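PDB 3DZD: transcriptional regulator (NtrC family) from Aquifex aeolicus, which probably activates sigma-54-dependent transcription as a response regulator with an AAA+ ATPase domain, captured here in its inactive state. Local coordinates for residues D8-T13 / T29-R34; E23-D28 / L110-A115; L211-G216 / F251-G256. One frame throughout, in Å; residues are numbered along the deposited sequence.

Contact 1: D8-T13 / T29-R34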
ATOM      1  N   ASP A   8       2.345 -33.813  20.977  1.00 77.17           N
ATOM      2  CA  ASP A   8       2.780 -35.021  21.666  1.00 79.95           C
ATOM      3  C   ASP A   8       2.351 -36.308  20.958  1.00 80.01           C
ATOM      4  O   ASP A   8       3.027 -37.331  21.056  1.00 80.21           O
ATOM      5  CB  ASP A   8       2.231 -35.019  23.096  1.00 81.64           C
ATOM      6  CG  ASP A   8       2.777 -36.154  23.932  1.00 89.82           C
ATOM      7  OD1 ASP A   8       3.935 -36.056  24.382  1.00 92.23           O
ATOM      8  OD2 ASP A   8       2.042 -37.141  24.147  1.00 97.23           O
ATOM      9  N   GLU A   9       1.233 -36.261  20.243  1.00 87.78           N
ATOM     10  CA  GLU A   9       0.651 -37.480  19.689  1.00 83.05           C
ATOM     11  C   GLU A   9       0.821 -37.638  18.179  1.00 80.29           C
ATOM     12  O   GLU A   9       0.564 -36.710  17.413  1.00 80.05           O
ATOM     13  CB  GLU A   9      -0.824 -37.569  20.066  1.00 84.33           C
ATOM     14  CG  GLU A   9      -1.049 -37.720  21.558  1.00 90.25           C
ATOM     15  CD  GLU A   9      -2.514 -37.858  21.912  1.00100.61           C
ATOM     16  OE1 GLU A   9      -3.365 -37.735  21.002  1.00 91.00           O
ATOM     17  OE2 GLU A   9      -2.812 -38.088  23.104  1.00104.37           O
ATOM     18  N   GLU A  10       1.246 -38.826  17.763  1.00 75.27           N
ATOM     19  CA  GLU A  10       1.427 -39.134  16.344  1.00 77.82           C
ATOM     20  C   GLU A  10       0.159 -38.867  15.539  1.00 72.24           C
ATOM     21  O   GLU A  10       0.220 -38.408  14.402  1.00 78.13           O
ATOM     22  CB  GLU A  10       1.859 -40.594  16.156  1.00 80.24           C
ATOM     23  CG  GLU A  10       3.238 -40.935  16.716  1.00 91.55           C
ATOM     24  CD  GLU A  10       4.375 -40.338  15.900  1.00105.82           C
ATOM     25  OE1 GLU A  10       4.157 -40.015  14.712  1.00 96.25           O
ATOM     26  OE2 GLU A  10       5.491 -40.198  16.447  1.00118.06           O
ATOM     27  N   SER A  11      -0.990 -39.166  16.129  1.00 64.86           N
ATOM     28  CA  SER A  11      -2.266 -38.937  15.465  1.00 59.78           C
ATOM     29  C   SER A  11      -2.352 -37.501  14.959  1.00 56.36           C
ATOM     30  O   SER A  11      -3.035 -37.205  13.976  1.00 59.61           O
ATOM     31  CB  SER A  11      -3.423 -39.227  16.419  1.00 62.40           C
ATOM     32  OG  SER A  11      -3.323 -38.435  17.586  1.00 64.87           O
ATOM     33  N   ILE A  12      -1.659 -36.602  15.638  1.00 63.68           N
ATOM     34  CA  ILE A  12      -1.637 -35.226  15.188  1.00 62.32           C
ATOM     35  C   ILE A  12      -0.516 -35.007  14.185  1.00 57.62           C
ATOM     36  O   ILE A  12      -0.764 -34.634  13.035  1.00 59.88           O
ATOM     37  CB  ILE A  12      -1.500 -34.242  16.357  1.00 64.64           C
ATOM     38  CG1 ILE A  12      -2.763 -34.271  17.212  1.00 64.93           C
ATOM     39  CG2 ILE A  12      -1.270 -32.830  15.828  1.00 56.95           C
ATOM     40  CD1 ILE A  12      -4.004 -33.828  16.459  1.00 64.03           C
ATOM     41  N   THR A  13       0.714 -35.254  14.616  1.00 52.20           N
ATOM     42  CA  THR A  13       1.873 -34.942  13.792  1.00 52.05           C
ATOM     43  C   THR A  13       1.871 -35.673  12.454  1.00 51.95           C
ATOM     44  O   THR A  13       2.220 -35.093  11.431  1.00 51.19           O
ATOM     45  CB  THR A  13       3.192 -35.216  14.538  1.00 52.82           C
ATOM     46  OG1 THR A  13       3.053 -36.399  15.333  1.00 53.70           O
ATOM     47  CG2 THR A  13       3.540 -34.042  15.444  1.00 52.40           C
ATOM     48  N   THR A  29       7.779 -31.439  11.954  1.00 50.57           N
ATOM     49  CA  THR A  29       7.134 -31.737  13.227  1.00 51.01           C
ATOM     50  C   THR A  29       8.119 -31.742  14.385  1.00 53.77           C
ATOM     51  O   THR A  29       9.260 -32.170  14.238  1.00 57.43           O
ATOM     52  CB  THR A  29       6.411 -33.094  13.187  1.00 51.57           C
ATOM     53  OG1 THR A  29       7.362 -34.139  12.970  1.00 58.41           O
ATOM     54  CG2 THR A  29       5.388 -33.123  12.068  1.00 50.98           C
ATOM     55  N   ALA A  30       7.665 -31.253  15.534  1.00 51.84           N
ATOM     56  CA  ALA A  30       8.430 -31.323  16.772  1.00 58.85           C
ATOM     57  C   ALA A  30       7.582 -32.010  17.833  1.00 61.12           C
ATOM     58  O   ALA A  30       6.413 -31.676  18.014  1.00 59.69           O
ATOM     59  CB  ALA A  30       8.833 -29.941  17.231  1.00 52.23           C
ATOM     60  N   LYS A  31       8.170 -32.970  18.535  1.00 80.82           N
ATOM     61  CA  LYS A  31       7.413 -33.789  19.473  1.00 81.24           C
ATOM     62  C   LYS A  31       7.562 -33.312  20.917  1.00 89.17           C
ATOM     63  O   LYS A  31       6.890 -33.814  21.817  1.00 89.56           O
ATOM     64  CB  LYS A  31       7.826 -35.254  19.334  1.00 83.97           C
ATOM     65  CG  LYS A  31       7.629 -35.805  17.927  1.00 89.36           C
ATOM     66  CD  LYS A  31       8.338 -37.140  17.740  1.00 94.65           C
ATOM     67  CE  LYS A  31       8.231 -37.642  16.301  1.00100.96           C
ATOM     68  NZ  LYS A  31       8.947 -38.940  16.106  1.00 94.93           N
ATOM     69  N   THR A  32       8.439 -32.338  21.128  1.00 58.38           N
ATOM     70  CA  THR A  32       8.641 -31.755  22.445  1.00 57.79           C
ATOM     71  C   THR A  32       8.882 -30.262  22.291  1.00 60.69           C
ATOM     72  O   THR A  32       9.246 -29.797  21.209  1.00 58.24           O
ATOM     73  CB  THR A  32       9.856 -32.372  23.150  1.00 70.69           C
ATOM     74  OG1 THR A  32      11.006 -32.244  22.305  1.00 61.52           O
ATOM     75  CG2 THR A  32       9.618 -33.845  23.445  1.00 78.92           C
ATOM     76  N   LEU A  33       8.679 -29.507  23.364  1.00 74.10           N
ATOM     77  CA  LEU A  33       9.018 -28.093  23.341  1.00 72.63           C
ATOM     78  C   LEU A  33      10.508 -27.906  23.088  1.00 75.17           C
ATOM     79  O   LEU A  33      10.926 -26.924  22.473  1.00 70.81           O
ATOM     80  CB  LEU A  33       8.599 -27.408  24.640  1.00 77.37           C
ATOM     81  CG  LEU A  33       7.281 -26.639  24.549  1.00 73.29           C
ATOM     82  CD1 LEU A  33       6.319 -27.344  23.614  1.00 75.31           C
ATOM     83  CD2 LEU A  33       6.664 -26.437  25.921  1.00 76.03           C
ATOM     84  N   ARG A  34      11.306 -28.861  23.553  1.00 74.75           N
ATOM     85  CA  ARG A  34      12.745 -28.812  23.345  1.00 71.08           C
ATOM     86  C   ARG A  34      13.072 -28.884  21.861  1.00 68.32           C
ATOM     87  O   ARG A  34      13.738 -28.003  21.321  1.00 69.52           O
ATOM     88  CB  ARG A  34      13.436 -29.954  24.085  1.00 79.17           C
ATOM     89  CG  ARG A  34      14.947 -29.941  23.962  1.00 84.97           C
ATOM     90  CD  ARG A  34      15.560 -30.995  24.861  1.00104.34           C
ATOM     91  NE  ARG A  34      17.008 -31.092  24.713  1.00102.38           N
ATOM     92  CZ  ARG A  34      17.885 -30.513  25.526  1.00 97.85           C
ATOM     93  NH1 ARG A  34      17.464 -29.783  26.551  1.00 94.68           N
ATOM     94  NH2 ARG A  34      19.187 -30.665  25.315  1.00 93.96           N
TER
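T13 and T29 meet through their methyl groups because both side chains take the same first rotamer: with chi1 at 38° in T13 and 63° in T29, each OG1 stands between the backbone N and the carbonyl carbon, and each CG2 lies anti to the carbonyl carbon. CG2 of T13 packs 3.8 Å from CB of T29, while the T29 methyl comes 3.9 Å from CB of T13. The hydroxyl of T13 turns back to the N-cap residue of its own helix, E9, to whose carbonyl oxygen OG1 donates at 3.3 Å from above the carbonyl plane, in addition to the backbone N-H groups of I12 and T13. Nearer the surface, the E10 chain bends at chi2 (-72°) and K31 runs extended beyond CG, and the two charged ends meet as a long salt bridge, OE2 to NZ 3.7 Å. The pairs join the start of helix 10-22 to the end of edge strand 26-30 and the residue just after it, within the beta-alpha-beta unit that opens the receiver domain; V5 of strand 2-6 touches both threonines. The chemistry is divided: methyl packing close to the sheet, and outside it a long ion pair, probably a modest attraction.

Contact 2: E23-D28 / L110-A115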
ATOM      1  N   GLU A  23      -1.468 -31.055   0.398  1.00 65.66           N
ATOM      2  CA  GLU A  23      -2.054 -29.805  -0.076  1.00 65.75           C
ATOM      3  C   GLU A  23      -1.024 -28.808  -0.579  1.00 69.34           C
ATOM      4  O   GLU A  23      -1.349 -27.655  -0.856  1.00 70.59           O
ATOM      5  CB  GLU A  23      -2.910 -29.168   1.015  1.00 68.78           C
ATOM      6  CG  GLU A  23      -4.213 -29.906   1.260  1.00 73.96           C
ATOM      7  CD  GLU A  23      -5.184 -29.763   0.104  1.00 79.76           C
ATOM      8  OE1 GLU A  23      -5.142 -28.712  -0.573  1.00 84.64           O
ATOM      9  OE2 GLU A  23      -5.993 -30.690  -0.120  1.00 75.02           O
ATOM     10  N   GLY A  24       0.221 -29.253  -0.696  1.00 69.04           N
ATOM     11  CA  GLY A  24       1.271 -28.413  -1.236  1.00 58.09           C
ATOM     12  C   GLY A  24       2.153 -27.773  -0.188  1.00 64.52           C
ATOM     13  O   GLY A  24       3.130 -27.112  -0.529  1.00 63.97           O
ATOM     14  N   TYR A  25       1.822 -27.957   1.087  1.00 51.34           N
ATOM     15  CA  TYR A  25       2.661 -27.393   2.139  1.00 58.40           C
ATOM     16  C   TYR A  25       3.784 -28.351   2.477  1.00 58.38           C
ATOM     17  O   TYR A  25       3.638 -29.566   2.347  1.00 65.50           O
ATOM     18  CB  TYR A  25       1.859 -27.069   3.404  1.00 57.48           C
ATOM     19  CG  TYR A  25       0.637 -26.221   3.162  1.00 55.18           C
ATOM     20  CD1 TYR A  25       0.733 -24.838   3.072  1.00 51.94           C
ATOM     21  CD2 TYR A  25      -0.618 -26.807   3.031  1.00 58.07           C
ATOM     22  CE1 TYR A  25      -0.391 -24.059   2.848  1.00 47.79           C
ATOM     23  CE2 TYR A  25      -1.745 -26.043   2.808  1.00 54.55           C
ATOM     24  CZ  TYR A  25      -1.628 -24.673   2.716  1.00 48.11           C
ATOM     25  OH  TYR A  25      -2.761 -23.919   2.501  1.00 53.82           O
ATOM     26  N   HIS A  26       4.906 -27.800   2.909  1.00 63.13           N
ATOM     27  CA  HIS A  26       6.032 -28.620   3.315  1.00 66.10           C
ATOM     28  C   HIS A  26       6.136 -28.625   4.848  1.00 60.57           C
ATOM     29  O   HIS A  26       6.719 -27.722   5.444  1.00 60.60           O
ATOM     30  CB  HIS A  26       7.317 -28.137   2.624  1.00 70.70           C
ATOM     31  CG  HIS A  26       7.320 -28.351   1.136  1.00 85.19           C
ATOM     32  ND1 HIS A  26       6.461 -27.689   0.282  1.00 91.23           N
ATOM     33  CD2 HIS A  26       8.077 -29.156   0.350  1.00 87.25           C
ATOM     34  CE1 HIS A  26       6.685 -28.078  -0.961  1.00 93.07           C
ATOM     35  NE2 HIS A  26       7.659 -28.968  -0.948  1.00 92.15           N
ATOM     36  N   PRO A  27       5.541 -29.649   5.486  1.00 50.89           N
ATOM     37  CA  PRO A  27       5.436 -29.770   6.945  1.00 47.43           C
ATOM     38  C   PRO A  27       6.728 -30.229   7.602  1.00 53.31           C
ATOM     39  O   PRO A  27       7.533 -30.931   6.981  1.00 57.04           O
ATOM     40  CB  PRO A  27       4.396 -30.881   7.141  1.00 47.91           C
ATOM     41  CG  PRO A  27       4.002 -31.348   5.775  1.00 47.60           C
ATOM     42  CD  PRO A  27       5.008 -30.838   4.804  1.00 47.37           C
ATOM     43  N   ASP A  28       6.900 -29.836   8.861  1.00 48.34           N
ATOM     44  CA  ASP A  28       7.906 -30.406   9.746  1.00 52.70           C
ATOM     45  C   ASP A  28       7.215 -30.606  11.085  1.00 49.63           C
ATOM     46  O   ASP A  28       6.169 -30.014  11.327  1.00 49.15           O
ATOM     47  CB  ASP A  28       9.094 -29.461   9.895  1.00 49.05           C
ATOM     48  CG  ASP A  28      10.353 -30.171  10.366  1.00 64.95           C
ATOM     49  OD1 ASP A  28      10.273 -31.359  10.766  1.00 69.25           O
ATOM     50  OD2 ASP A  28      11.429 -29.533  10.338  1.00 70.68           O
ATOM     51  N   LEU A 110      -8.761 -25.125   6.112  1.00 45.25           N
ATOM     52  CA  LEU A 110      -9.299 -23.773   6.021  1.00 43.16           C
ATOM     53  C   LEU A 110      -8.583 -22.829   6.983  1.00 46.27           C
ATOM     54  O   LEU A 110      -8.265 -21.681   6.635  1.00 43.64           O
ATOM     55  CB  LEU A 110     -10.805 -23.756   6.286  1.00 43.25           C
ATOM     56  CG  LEU A 110     -11.391 -22.340   6.252  1.00 52.00           C
ATOM     57  CD1 LEU A 110     -11.130 -21.692   4.896  1.00 47.31           C
ATOM     58  CD2 LEU A 110     -12.876 -22.327   6.594  1.00 44.72           C
ATOM     59  N   THR A 111      -8.332 -23.309   8.197  1.00 43.52           N
ATOM     60  CA  THR A 111      -7.610 -22.514   9.188  1.00 43.58           C
ATOM     61  C   THR A 111      -6.165 -22.233   8.757  1.00 43.46           C
ATOM     62  O   THR A 111      -5.662 -21.133   8.952  1.00 43.06           O
ATOM     63  CB  THR A 111      -7.617 -23.199  10.561  1.00 44.16           C
ATOM     64  OG1 THR A 111      -8.969 -23.391  10.975  1.00 44.30           O
ATOM     65  CG2 THR A 111      -6.905 -22.358  11.589  1.00 43.96           C
ATOM     66  N   ILE A 112      -5.505 -23.236   8.183  1.00 43.45           N
ATOM     67  CA  ILE A 112      -4.162 -23.069   7.652  1.00 43.49           C
ATOM     68  C   ILE A 112      -4.142 -21.994   6.572  1.00 42.83           C
ATOM     69  O   ILE A 112      -3.290 -21.107   6.570  1.00 42.31           O
ATOM     70  CB  ILE A 112      -3.626 -24.381   7.054  1.00 43.99           C
ATOM     71  CG1 ILE A 112      -3.421 -25.418   8.152  1.00 44.41           C
ATOM     72  CG2 ILE A 112      -2.317 -24.125   6.290  1.00 43.50           C
ATOM     73  CD1 ILE A 112      -2.193 -25.171   9.001  1.00 44.75           C
ATOM     74  N   LYS A 113      -5.090 -22.082   5.653  1.00 47.26           N
ATOM     75  CA  LYS A 113      -5.186 -21.119   4.573  1.00 45.88           C
ATOM     76  C   LYS A 113      -5.223 -19.706   5.120  1.00 45.36           C
ATOM     77  O   LYS A 113      -4.482 -18.829   4.656  1.00 46.20           O
ATOM     78  CB  LYS A 113      -6.433 -21.375   3.738  1.00 49.40           C
ATOM     79  CG  LYS A 113      -6.511 -20.496   2.513  1.00 46.23           C
ATOM     80  CD  LYS A 113      -7.897 -20.503   1.902  1.00 52.09           C
ATOM     81  CE  LYS A 113      -8.009 -19.425   0.836  1.00 65.98           C
ATOM     82  NZ  LYS A 113      -9.364 -18.812   0.753  1.00 66.97           N
ATOM     83  N   HIS A 114      -6.087 -19.482   6.111  1.00 41.66           N
ATOM     84  CA  HIS A 114      -6.198 -18.160   6.730  1.00 41.33           C
ATOM     85  C   HIS A 114      -4.946 -17.778   7.512  1.00 41.24           C
ATOM     86  O   HIS A 114      -4.568 -16.611   7.535  1.00 40.86           O
ATOM     87  CB  HIS A 114      -7.447 -18.048   7.608  1.00 41.42           C
ATOM     88  CG  HIS A 114      -8.725 -18.226   6.857  1.00 42.60           C
ATOM     89  ND1 HIS A 114      -9.854 -18.771   7.425  1.00 48.43           N
ATOM     90  CD2 HIS A 114      -9.041 -17.964   5.565  1.00 40.99           C
ATOM     91  CE1 HIS A 114     -10.819 -18.820   6.523  1.00 46.95           C
ATOM     92  NE2 HIS A 114     -10.350 -18.336   5.385  1.00 47.59           N
ATOM     93  N   ALA A 115      -4.301 -18.751   8.148  1.00 41.96           N
ATOM     94  CA  ALA A 115      -3.022 -18.476   8.806  1.00 41.90           C
ATOM     95  C   ALA A 115      -1.993 -17.913   7.815  1.00 41.47           C
ATOM     96  O   ALA A 115      -1.279 -16.967   8.126  1.00 41.31           O
ATOM     97  CB  ALA A 115      -2.478 -19.716   9.495  1.00 42.51           C
TER
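Y25 reaches out to I112 from the turn that follows helix 10-22. Its CB directs the ring toward helix 105-119, with CG anti to the carbonyl carbon (chi1 -52°), and the ring and the I112 side chain run antiparallel, side by side. CG2 of I112 lies over one face, 4.0 Å from the ring centroid and 25° off the normal, a CH-pi contact displaced toward the hydroxyl end. CE1 and CE2 stand almost equally far from this methyl, at 3.9 and 4.0 Å, and CZ is closest to it at 3.7 Å. At the tip, OH is 3.8 Å from the same CG2 and passes the K113 backbone, 4.2 Å from its CA. Just before Y25, G24 is the C-prime residue of the Schellman motif that ends helix 10-22, so the ring leaves the chain where the helix gives way to strand 26-30. Y25 also packs on L20 of helix 10-22 and lies nearly parallel to the ring of F116, while I112 continues inward to L20, V49 and I76, which places the contact between the first and last helices of the receiver domain, beside its central parallel sheet.

Contact 3: L211-G216 / F251-G256; sequences LTRKKG and FTRLGG
Residues 213-216 run extended past the irregular loop 251-256, which brings R213, K214 and K215 alongside R253 without a regular pairing of the two backbones. In the AAA+ domain of this sigma-54 activator, 211-216 directly follows the GAFTGA motif, the loop that in this family engages sigma-54, and the centre of the contact is a stack of two arginines. The R213 chain bends at chi2 and chi3 (chi3 63°), which turns its guanidinium onto that of R253; the planes are 23° apart and the group centres 4.6 Å. CD of R213 sits over the middle of the R253 guanidinium, 3.9 Å from CZ, and NH2 of R253 in turn lies over a face of the R213 group. R253 gets there on a chain extended from CG to NE, with its CB directed toward 211-216. The K215 backbone approaches the same guanidinium at its edge, CA to NE 4.3 Å.

The two positive groups share acidic surroundings: R253 forms a salt bridge through NH2 with E219, in the helix that begins just after G216, and R213 forms one through NH1 with D72 of the second subunit, which also lies at long, weak range from R253. The stack therefore lies against the subunit interface, with the receiver domain of the partner chain supplying a carboxylate. A leucine in place of R253 would probably cost E219 its salt bridge, leaving it the long, weak pairing with K215, and take away the flat surface on which CD and the guanidinium of R213 rest. Close to the stack, the K214 carbonyl oxygen approaches obliquely, 3.9 Å from NE of R253.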
ATOM      1  N   LEU A 211     -21.250  -0.757 -16.273  1.00161.45           N
ATOM      2  CA  LEU A 211     -21.742  -1.942 -15.568  1.00161.56           C
ATOM      3  C   LEU A 211     -20.685  -2.588 -14.672  1.00157.53           C
ATOM      4  O   LEU A 211     -20.889  -3.678 -14.139  1.00160.08           O
ATOM      5  CB  LEU A 211     -22.324  -2.966 -16.553  1.00166.04           C
ATOM      6  CG  LEU A 211     -23.852  -3.021 -16.701  1.00160.82           C
ATOM      7  CD1 LEU A 211     -24.465  -1.630 -16.790  1.00163.18           C
ATOM      8  CD2 LEU A 211     -24.265  -3.872 -17.897  1.00154.75           C
ATOM      9  N   THR A 212     -19.558  -1.906 -14.507  1.00194.67           N
ATOM     10  CA  THR A 212     -18.490  -2.390 -13.643  1.00197.08           C
ATOM     11  C   THR A 212     -18.341  -1.474 -12.434  1.00186.66           C
ATOM     12  O   THR A 212     -18.092  -0.277 -12.578  1.00180.70           O
ATOM     13  CB  THR A 212     -17.154  -2.482 -14.400  1.00199.16           C
ATOM     14  OG1 THR A 212     -16.962  -1.292 -15.175  1.00193.99           O
ATOM     15  CG2 THR A 212     -17.158  -3.683 -15.330  1.00199.59           C
ATOM     16  N   ARG A 213     -18.499  -2.042 -11.243  1.00126.78           N
ATOM     17  CA  ARG A 213     -18.526  -1.256 -10.014  1.00115.14           C
ATOM     18  C   ARG A 213     -17.148  -0.745  -9.600  1.00112.00           C
ATOM     19  O   ARG A 213     -16.149  -1.456  -9.715  1.00108.20           O
ATOM     20  CB  ARG A 213     -19.137  -2.070  -8.875  1.00105.98           C
ATOM     21  CG  ARG A 213     -19.515  -1.233  -7.669  1.00106.62           C
ATOM     22  CD  ARG A 213     -19.397  -2.028  -6.389  1.00107.60           C
ATOM     23  NE  ARG A 213     -18.019  -2.443  -6.158  1.00106.05           N
ATOM     24  CZ  ARG A 213     -17.625  -3.178  -5.126  1.00107.04           C
ATOM     25  NH1 ARG A 213     -18.511  -3.582  -4.226  1.00105.95           N
ATOM     26  NH2 ARG A 213     -16.350  -3.514  -4.997  1.00100.50           N
ATOM     27  N   LYS A 214     -17.111   0.493  -9.112  1.00 85.32           N
ATOM     28  CA  LYS A 214     -15.880   1.103  -8.615  1.00 84.66           C
ATOM     29  C   LYS A 214     -16.145   1.843  -7.305  1.00 74.83           C
ATOM     30  O   LYS A 214     -17.113   2.593  -7.189  1.00 74.82           O
ATOM     31  CB  LYS A 214     -15.291   2.066  -9.651  1.00 82.14           C
ATOM     32  CG  LYS A 214     -13.918   2.622  -9.272  1.00 79.77           C
ATOM     33  CD  LYS A 214     -13.616   3.949  -9.976  1.00 86.46           C
ATOM     34  CE  LYS A 214     -14.536   5.077  -9.496  1.00 81.52           C
ATOM     35  NZ  LYS A 214     -14.267   6.369 -10.197  1.00 72.97           N
ATOM     36  N   LYS A 215     -15.275   1.631  -6.323  1.00 67.09           N
ATOM     37  CA  LYS A 215     -15.428   2.253  -5.010  1.00 68.93           C
ATOM     38  C   LYS A 215     -15.000   3.722  -5.035  1.00 65.75           C
ATOM     39  O   LYS A 215     -13.975   4.075  -5.624  1.00 56.78           O
ATOM     40  CB  LYS A 215     -14.600   1.503  -3.963  1.00 60.83           C
ATOM     41  CG  LYS A 215     -14.561   0.003  -4.153  1.00 68.22           C
ATOM     42  CD  LYS A 215     -13.689  -0.678  -3.105  1.00 71.68           C
ATOM     43  CE  LYS A 215     -14.467  -0.973  -1.829  1.00 72.47           C
ATOM     44  NZ  LYS A 215     -13.887  -2.118  -1.062  1.00 75.81           N
ATOM     45  N   GLY A 216     -15.783   4.576  -4.386  1.00 67.00           N
ATOM     46  CA  GLY A 216     -15.426   5.977  -4.275  1.00 61.53           C
ATOM     47  C   GLY A 216     -14.368   6.205  -3.213  1.00 58.02           C
ATOM     48  O   GLY A 216     -14.140   5.347  -2.357  1.00 53.12           O
ATOM     49  N   PHE A 251     -23.674   7.542   2.691  1.00 50.63           N
ATOM     50  CA  PHE A 251     -23.903   7.991   1.325  1.00 52.56           C
ATOM     51  C   PHE A 251     -24.279   6.813   0.431  1.00 52.68           C
ATOM     52  O   PHE A 251     -24.372   5.674   0.886  1.00 52.65           O
ATOM     53  CB  PHE A 251     -22.658   8.682   0.762  1.00 46.17           C
ATOM     54  CG  PHE A 251     -21.570   7.734   0.374  1.00 43.60           C
ATOM     55  CD1 PHE A 251     -21.497   7.234  -0.915  1.00 40.93           C
ATOM     56  CD2 PHE A 251     -20.623   7.334   1.299  1.00 47.18           C
ATOM     57  CE1 PHE A 251     -20.504   6.352  -1.276  1.00 39.50           C
ATOM     58  CE2 PHE A 251     -19.619   6.448   0.946  1.00 45.01           C
ATOM     59  CZ  PHE A 251     -19.556   5.959  -0.341  1.00 42.80           C
ATOM     60  N   THR A 252     -24.488   7.091  -0.848  1.00 67.82           N
ATOM     61  CA  THR A 252     -24.773   6.044  -1.813  1.00 62.78           C
ATOM     62  C   THR A 252     -23.914   6.277  -3.043  1.00 62.41           C
ATOM     63  O   THR A 252     -23.475   7.399  -3.292  1.00 60.65           O
ATOM     64  CB  THR A 252     -26.256   6.044  -2.198  1.00 68.03           C
ATOM     65  OG1 THR A 252     -26.623   7.344  -2.678  1.00 74.43           O
ATOM     66  CG2 THR A 252     -27.111   5.708  -0.987  1.00 66.08           C
ATOM     67  N   ARG A 253     -23.651   5.222  -3.802  1.00 58.39           N
ATOM     68  CA  ARG A 253     -22.871   5.372  -5.021  1.00 56.67           C
ATOM     69  C   ARG A 253     -23.691   6.055  -6.111  1.00 63.44           C
ATOM     70  O   ARG A 253     -24.898   6.275  -5.956  1.00 58.43           O
ATOM     71  CB  ARG A 253     -22.377   4.018  -5.510  1.00 59.78           C
ATOM     72  CG  ARG A 253     -21.381   3.353  -4.570  1.00 65.30           C
ATOM     73  CD  ARG A 253     -20.730   2.165  -5.242  1.00 63.39           C
ATOM     74  NE  ARG A 253     -19.658   1.574  -4.448  1.00 60.15           N
ATOM     75  CZ  ARG A 253     -19.833   0.587  -3.576  1.00 69.95           C
ATOM     76  NH1 ARG A 253     -21.046   0.087  -3.368  1.00 72.34           N
ATOM     77  NH2 ARG A 253     -18.795   0.100  -2.908  1.00 67.06           N
ATOM     78  N   LEU A 254     -23.025   6.410  -7.202  1.00 67.31           N
ATOM     79  CA  LEU A 254     -23.728   6.886  -8.384  1.00 70.31           C
ATOM     80  C   LEU A 254     -24.388   5.690  -9.052  1.00 70.39           C
ATOM     81  O   LEU A 254     -23.708   4.784  -9.540  1.00 70.46           O
ATOM     82  CB  LEU A 254     -22.768   7.570  -9.365  1.00 71.51           C
ATOM     83  CG  LEU A 254     -22.041   8.836  -8.901  1.00 72.49           C
ATOM     84  CD1 LEU A 254     -21.298   9.476 -10.071  1.00 60.30           C
ATOM     85  CD2 LEU A 254     -23.003   9.836  -8.243  1.00 71.29           C
ATOM     86  N   GLY A 255     -25.715   5.681  -9.055  1.00 85.89           N
ATOM     87  CA  GLY A 255     -26.460   4.624  -9.712  1.00 86.82           C
ATOM     88  C   GLY A 255     -27.009   3.592  -8.753  1.00 87.50           C
ATOM     89  O   GLY A 255     -27.892   2.816  -9.111  1.00 95.84           O
ATOM     90  N   GLY A 256     -26.489   3.584  -7.530  1.00 66.68           N
ATOM     91  CA  GLY A 256     -26.913   2.624  -6.528  1.00 59.27           C
ATOM     92  C   GLY A 256     -27.785   3.224  -5.445  1.00 59.50           C
ATOM     93  O   GLY A 256     -27.862   4.444  -5.300  1.00 59.39           O
TER

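From the N terminus, contact 1 closes a loop of 15 residues, most of helix 10-22 and the start of strand 26-30, within the first beta-alpha-beta unit of the receiver domain. Contact 2 opens inside that loop, at 23-28, and closes only at 110-115, so the two cross; they share strand 26-30, with centres about 17 Å apart. Contact 1 ties the end of edge strand 26-30 to the first helix; contact 2 ties the turn leading into that strand to helix 105-119, the domain's last. Contact 3 follows in series within the AAA+ domain, its centre about 37 Å from that of contact 2. Contacts 2 and 3 have neighbours in the second subunit; contact 1 has none.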